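Local structure of AvrPib protein (Magnaporthe oryzae, 5Z1V) at residues E28-K31 with G32-R35; E36-R40 with G41-T45. The protein is an avirulence effector of the rice blast fungus with the MAX fold, and its function probably depends on a positively charged surface patch and a stabilized hydrophobic core. All coordinates share one frame; numbering follows the deposited sequence.

Contact 1. Residues E28-K31 with G32-R35; sequences EVPK and GESR
Gly32 N lies 3.3 Å from Pro30 O, too poorly angled to bond, at the corner where strand 22-29 gives way to strand 33-39. Positive phi (80°) is easy for glycine, whose lack of a side chain keeps the Lys31 carbonyl clear, while the long lysine points out from the corner. At Glu33 the chain has turned back, and its backbone N gives a weak hydrogen bond, bent to 128°, to Pro30 O. The Glu33 side chain crosses the proline ring at about a right angle, with CB 3.7 Å from Pro30 CG; the place of its carboxylate end is less sure. Ser34 faces the other way and hydrogen-bonds through OG to Ser47 on strand 42-48. Arg35 comes back to the side of Val29, its CB 4.1 Å from Val29 CG2, and this buried, beta-branched valine also lays CG1 3.5 Å from Glu33 O. A bend at chi2 (-61°) folds the arginine back, and NH1 reaches Ser34 O at 2.8 Å, from above the carbonyl plane. With Lys31 extended at the second position and Gly32 at the third, Pro30 to Glu33 form a type II beta turn, here carrying the chain from one three-stranded antiparallel sheet of the MAX fold to the other.

Contact 2. Residues E36-R40 with G41-T45; sequences EFNIR and GKYFT
Asn38 lies over one face of the Tyr43 ring, its ND2 3.5 Å from Tyr43 CZ and offset toward the rim, with amide and ring planes 69° apart. With CG anti to the backbone N (chi1 -174°), the amide turns its other end to the turn, where OD1 accepts the Gly41 N-H at 2.9 Å in the carbonyl plane; the small polar asparagine thus serves both ring and turn. Farther along the same face Glu36, bent at chi2, crosses Tyr43 at about a right angle, OE1 lying 3.4 Å from Tyr43 CB, while OE2 is 3.0 Å from Thr45 OG1. These pairs belong to a beta hairpin with a two-residue loop, closed by a type I' turn from Ile39 to Lys42. Both loop residues, Arg40 and Gly41, have positive phi; Gly41, lacking a side chain, keeps clear of the Arg40 carbonyl. Ile39 and Lys42 exchange backbone hydrogen bonds at the turn, as do Phe37 and Phe44 further down, where both N-to-O distances are 2.8 Å. On the opposite face the buried Ile39 and Phe44 cross, CG1 of Ile39 meeting CD1 of Phe44 at 3.8 Å. Large apolar residues suit the part of this face that turns inward: Phe37 packs on Val27 and Val29 of strand 22-29, and the Phe44 ring meets Tyr61. At the solvent-facing end a water donates to Arg40 O and accepts from Lys42 NZ, 3.1 Å away.

From the N terminus the chain leaves strand 22-29 and enters contact 1, a tight turn closed by the first residues of strand 33-39. The rest of that strand then runs directly into contact 2, whose hairpin turn sends the chain back along strand 42-48. The two contacts are therefore in series, neither nested nor crossed, with centres about 15 Å apart. Contact 1 joins the two sheets, whereas contact 2 joins neighbouring strands within one of them. They also touch: Val29 CG2 packs 3.8 Å from Phe37 CE2, between the sheets, and Ser34 CB lies 3.8 Å from Thr45 CG2, on the other side of strand 33-39.

Contact 1. Residues E28-K31 with G32-R35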
loop_
_atom_site.group_PDB
_atom_site.type_symbol
_atom_site.label_atom_id
_atom_site.label_comp_id
_atom_site.label_asym_id
_atom_site.label_seq_id
_atom_site.Cartn_x
_atom_site.Cartn_y
_atom_site.Cartn_z
ATOM N N GLU A 28 5.829 1.535 -0.021
ATOM C CA GLU A 28 6.096 1.600 -1.459
ATOM C C GLU A 28 5.919 0.229 -2.096
ATOM O O GLU A 28 6.440 -0.769 -1.583
ATOM C CB GLU A 28 7.511 2.106 -1.732
ATOM C CG GLU A 28 7.769 3.500 -1.253
ATOM C CD GLU A 28 9.185 3.924 -1.535
ATOM O OE1 GLU A 28 9.373 4.740 -2.454
ATOM O OE2 GLU A 28 10.101 3.417 -0.853
ATOM N N VAL A 29 5.198 0.184 -3.217
ATOM C CA VAL A 29 4.947 -1.074 -3.931
ATOM C C VAL A 29 5.024 -0.774 -5.428
ATOM O O VAL A 29 4.517 0.266 -5.869
ATOM C CB VAL A 29 3.581 -1.682 -3.548
ATOM C CG1 VAL A 29 3.267 -2.964 -4.335
ATOM C CG2 VAL A 29 3.514 -1.992 -2.067
ATOM N N PRO A 30 5.649 -1.624 -6.244
ATOM C CA PRO A 30 5.642 -1.372 -7.688
ATOM C C PRO A 30 4.270 -1.619 -8.294
ATOM O O PRO A 30 3.511 -2.491 -7.854
ATOM C CB PRO A 30 6.674 -2.366 -8.236
ATOM C CG PRO A 30 6.747 -3.439 -7.213
ATOM C CD PRO A 30 6.475 -2.789 -5.886
ATOM N N LYS A 31 3.964 -0.831 -9.327
ATOM C CA LYS A 31 2.745 -1.040 -10.093
ATOM C C LYS A 31 2.647 -2.478 -10.572
ATOM O O LYS A 31 3.617 -3.051 -11.078
ATOM C CB LYS A 31 2.694 -0.099 -11.300
ATOM C CG LYS A 31 2.314 1.318 -10.983
ATOM C CD LYS A 31 2.164 2.111 -12.266
ATOM C CE LYS A 31 1.752 3.551 -11.993
ATOM N NZ LYS A 31 1.704 4.341 -13.256
ATOM N N GLY A 32 1.458 -3.051 -10.441
ATOM C CA GLY A 32 1.212 -4.394 -10.900
ATOM C C GLY A 32 1.695 -5.476 -9.974
ATOM O O GLY A 32 1.751 -6.641 -10.385
ATOM N N GLU A 33 2.027 -5.144 -8.729
ATOM C CA GLU A 33 2.628 -6.135 -7.840
ATOM C C GLU A 33 2.004 -6.027 -6.458
ATOM O O GLU A 33 1.249 -5.094 -6.168
ATOM C CB GLU A 33 4.150 -5.970 -7.740
ATOM C CG GLU A 33 4.897 -6.428 -9.004
ATOM C CD GLU A 33 6.399 -6.339 -8.850
ATOM O OE1 GLU A 33 6.894 -6.595 -7.738
ATOM O OE2 GLU A 33 7.093 -6.001 -9.830
ATOM N N SER A 34 2.338 -7.006 -5.614
ATOM C CA SER A 34 1.867 -7.092 -4.228
ATOM C C SER A 34 3.058 -7.321 -3.313
ATOM O O SER A 34 4.001 -8.023 -3.675
ATOM C CB SER A 34 0.864 -8.241 -4.029
ATOM O OG SER A 34 -0.241 -8.130 -4.908
ATOM N N ARG A 35 3.010 -6.711 -2.130
ATOM C CA ARG A 35 4.052 -6.869 -1.126
ATOM C C ARG A 35 3.415 -7.074 0.243
ATOM O O ARG A 35 2.336 -6.561 0.516
ATOM C CB ARG A 35 4.988 -5.653 -1.102
ATOM C CG ARG A 35 5.833 -5.504 -2.358
ATOM C CD ARG A 35 6.760 -6.708 -2.566
ATOM N NE ARG A 35 7.644 -6.497 -3.715
ATOM C CZ ARG A 35 7.414 -6.955 -4.945
ATOM N NH1 ARG A 35 6.336 -7.677 -5.208
ATOM N NH2 ARG A 35 8.277 -6.699 -5.925
#

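Contact 2. Residues E36-R40 with G41-T45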
loop_
_atom_site.group_PDB
_atom_site.type_symbol
_atom_site.label_atom_id
_atom_site.label_comp_id
_atom_site.label_asym_id
_atom_site.label_seq_id
_atom_site.Cartn_x
_atom_site.Cartn_y
_atom_site.Cartn_z
ATOM N N GLU A 36 4.105 -7.818 1.111
ATOM C CA GLU A 36 3.688 -8.037 2.497
ATOM C C GLU A 36 4.282 -6.977 3.423
ATOM O O GLU A 36 5.454 -6.619 3.309
ATOM C CB GLU A 36 4.153 -9.420 2.965
ATOM C CG GLU A 36 3.391 -10.019 4.139
ATOM C CD GLU A 36 1.999 -10.484 3.749
ATOM O OE1 GLU A 36 1.159 -10.651 4.656
ATOM O OE2 GLU A 36 1.749 -10.681 2.537
ATOM N N PHE A 37 3.481 -6.516 4.375
ATOM C CA PHE A 37 3.942 -5.605 5.411
ATOM C C PHE A 37 3.384 -6.032 6.752
ATOM O O PHE A 37 2.245 -6.495 6.845
ATOM C CB PHE A 37 3.520 -4.157 5.133
ATOM C CG PHE A 37 4.112 -3.612 3.896
ATOM C CD1 PHE A 37 5.351 -3.013 3.920
ATOM C CD2 PHE A 37 3.445 -3.736 2.692
ATOM C CE1 PHE A 37 5.931 -2.541 2.746
ATOM C CE2 PHE A 37 3.996 -3.265 1.533
ATOM C CZ PHE A 37 5.252 -2.661 1.557
ATOM N N ASN A 38 4.183 -5.843 7.798
ATOM C CA ASN A 38 3.727 -5.968 9.172
ATOM C C ASN A 38 3.372 -4.565 9.670
ATOM O O ASN A 38 4.246 -3.702 9.800
ATOM C CB ASN A 38 4.836 -6.594 10.021
ATOM C CG ASN A 38 4.405 -6.889 11.444
ATOM O OD1 ASN A 38 3.864 -6.031 12.135
ATOM N ND2 ASN A 38 4.690 -8.101 11.904
ATOM N N ILE A 39 2.100 -4.325 9.939
ATOM C CA ILE A 39 1.660 -3.034 10.447
ATOM C C ILE A 39 1.147 -3.270 11.851
ATOM O O ILE A 39 0.184 -4.023 12.040
ATOM C CB ILE A 39 0.581 -2.392 9.565
ATOM C CG1 ILE A 39 0.993 -2.360 8.083
ATOM C CG2 ILE A 39 0.295 -0.981 10.070
ATOM C CD1 ILE A 39 2.244 -1.592 7.801
ATOM N N ARG A 40 1.825 -2.658 12.832
ATOM C CA ARG A 40 1.467 -2.744 14.252
ATOM C C ARG A 40 1.230 -4.189 14.696
ATOM O O ARG A 40 0.341 -4.475 15.501
ATOM C CB ARG A 40 0.254 -1.859 14.581
ATOM C CG ARG A 40 0.375 -0.394 14.121
ATOM C CD ARG A 40 1.548 0.350 14.790
ATOM N NE ARG A 40 1.635 1.756 14.360
ATOM C CZ ARG A 40 1.112 2.766 15.042
ATOM N NH1 ARG A 40 0.479 2.529 16.184
ATOM N NH2 ARG A 40 1.217 4.002 14.589
ATOM N N GLY A 41 2.050 -5.106 14.195
ATOM C CA GLY A 41 1.989 -6.486 14.631
ATOM C C GLY A 41 1.090 -7.409 13.832
ATOM O O GLY A 41 0.963 -8.583 14.195
ATOM N N LYS A 42 0.455 -6.930 12.772
ATOM C CA LYS A 42 -0.367 -7.782 11.922
ATOM C C LYS A 42 0.174 -7.739 10.499
ATOM O O LYS A 42 0.687 -6.716 10.056
ATOM C CB LYS A 42 -1.835 -7.328 11.921
ATOM C CG LYS A 42 -2.529 -7.418 13.257
ATOM C CD LYS A 42 -2.998 -8.832 13.543
ATOM C CE LYS A 42 -3.433 -8.980 15.006
ATOM N NZ LYS A 42 -2.263 -9.208 15.910
ATOM N N TYR A 43 0.039 -8.840 9.770
ATOM C CA TYR A 43 0.503 -8.863 8.398
ATOM C C TYR A 43 -0.613 -8.497 7.428
ATOM O O TYR A 43 -1.771 -8.894 7.599
ATOM C CB TYR A 43 1.072 -10.236 8.043
ATOM C CG TYR A 43 2.387 -10.525 8.722
ATOM C CD1 TYR A 43 3.585 -10.059 8.189
ATOM C CD2 TYR A 43 2.428 -11.244 9.903
ATOM C CE1 TYR A 43 4.797 -10.317 8.817
ATOM C CE2 TYR A 43 3.631 -11.515 10.529
ATOM C CZ TYR A 43 4.802 -11.049 9.986
ATOM O OH TYR A 43 5.989 -11.326 10.629
ATOM N N PHE A 44 -0.234 -7.753 6.392
ATOM C CA PHE A 44 -1.123 -7.259 5.353
ATOM C C PHE A 44 -0.450 -7.389 4.001
ATOM O O PHE A 44 0.753 -7.171 3.880
ATOM C CB PHE A 44 -1.469 -5.792 5.580
ATOM C CG PHE A 44 -2.191 -5.553 6.850
ATOM C CD1 PHE A 44 -1.496 -5.285 8.014
ATOM C CD2 PHE A 44 -3.575 -5.602 6.882
ATOM C CE1 PHE A 44 -2.164 -5.063 9.200
ATOM C CE2 PHE A 44 -4.256 -5.375 8.065
ATOM C CZ PHE A 44 -3.547 -5.109 9.230
ATOM N N THR A 45 -1.217 -7.742 2.989
ATOM C CA THR A 45 -0.758 -7.659 1.604
ATOM C C THR A 45 -1.241 -6.337 1.025
ATOM O O THR A 45 -2.432 -6.036 1.099
ATOM C CB THR A 45 -1.295 -8.813 0.751
ATOM O OG1 THR A 45 -0.972 -10.070 1.364
ATOM C CG2 THR A 45 -0.685 -8.769 -0.643
HETATM O O HOH W 1 -1.664 -6.272 16.572
#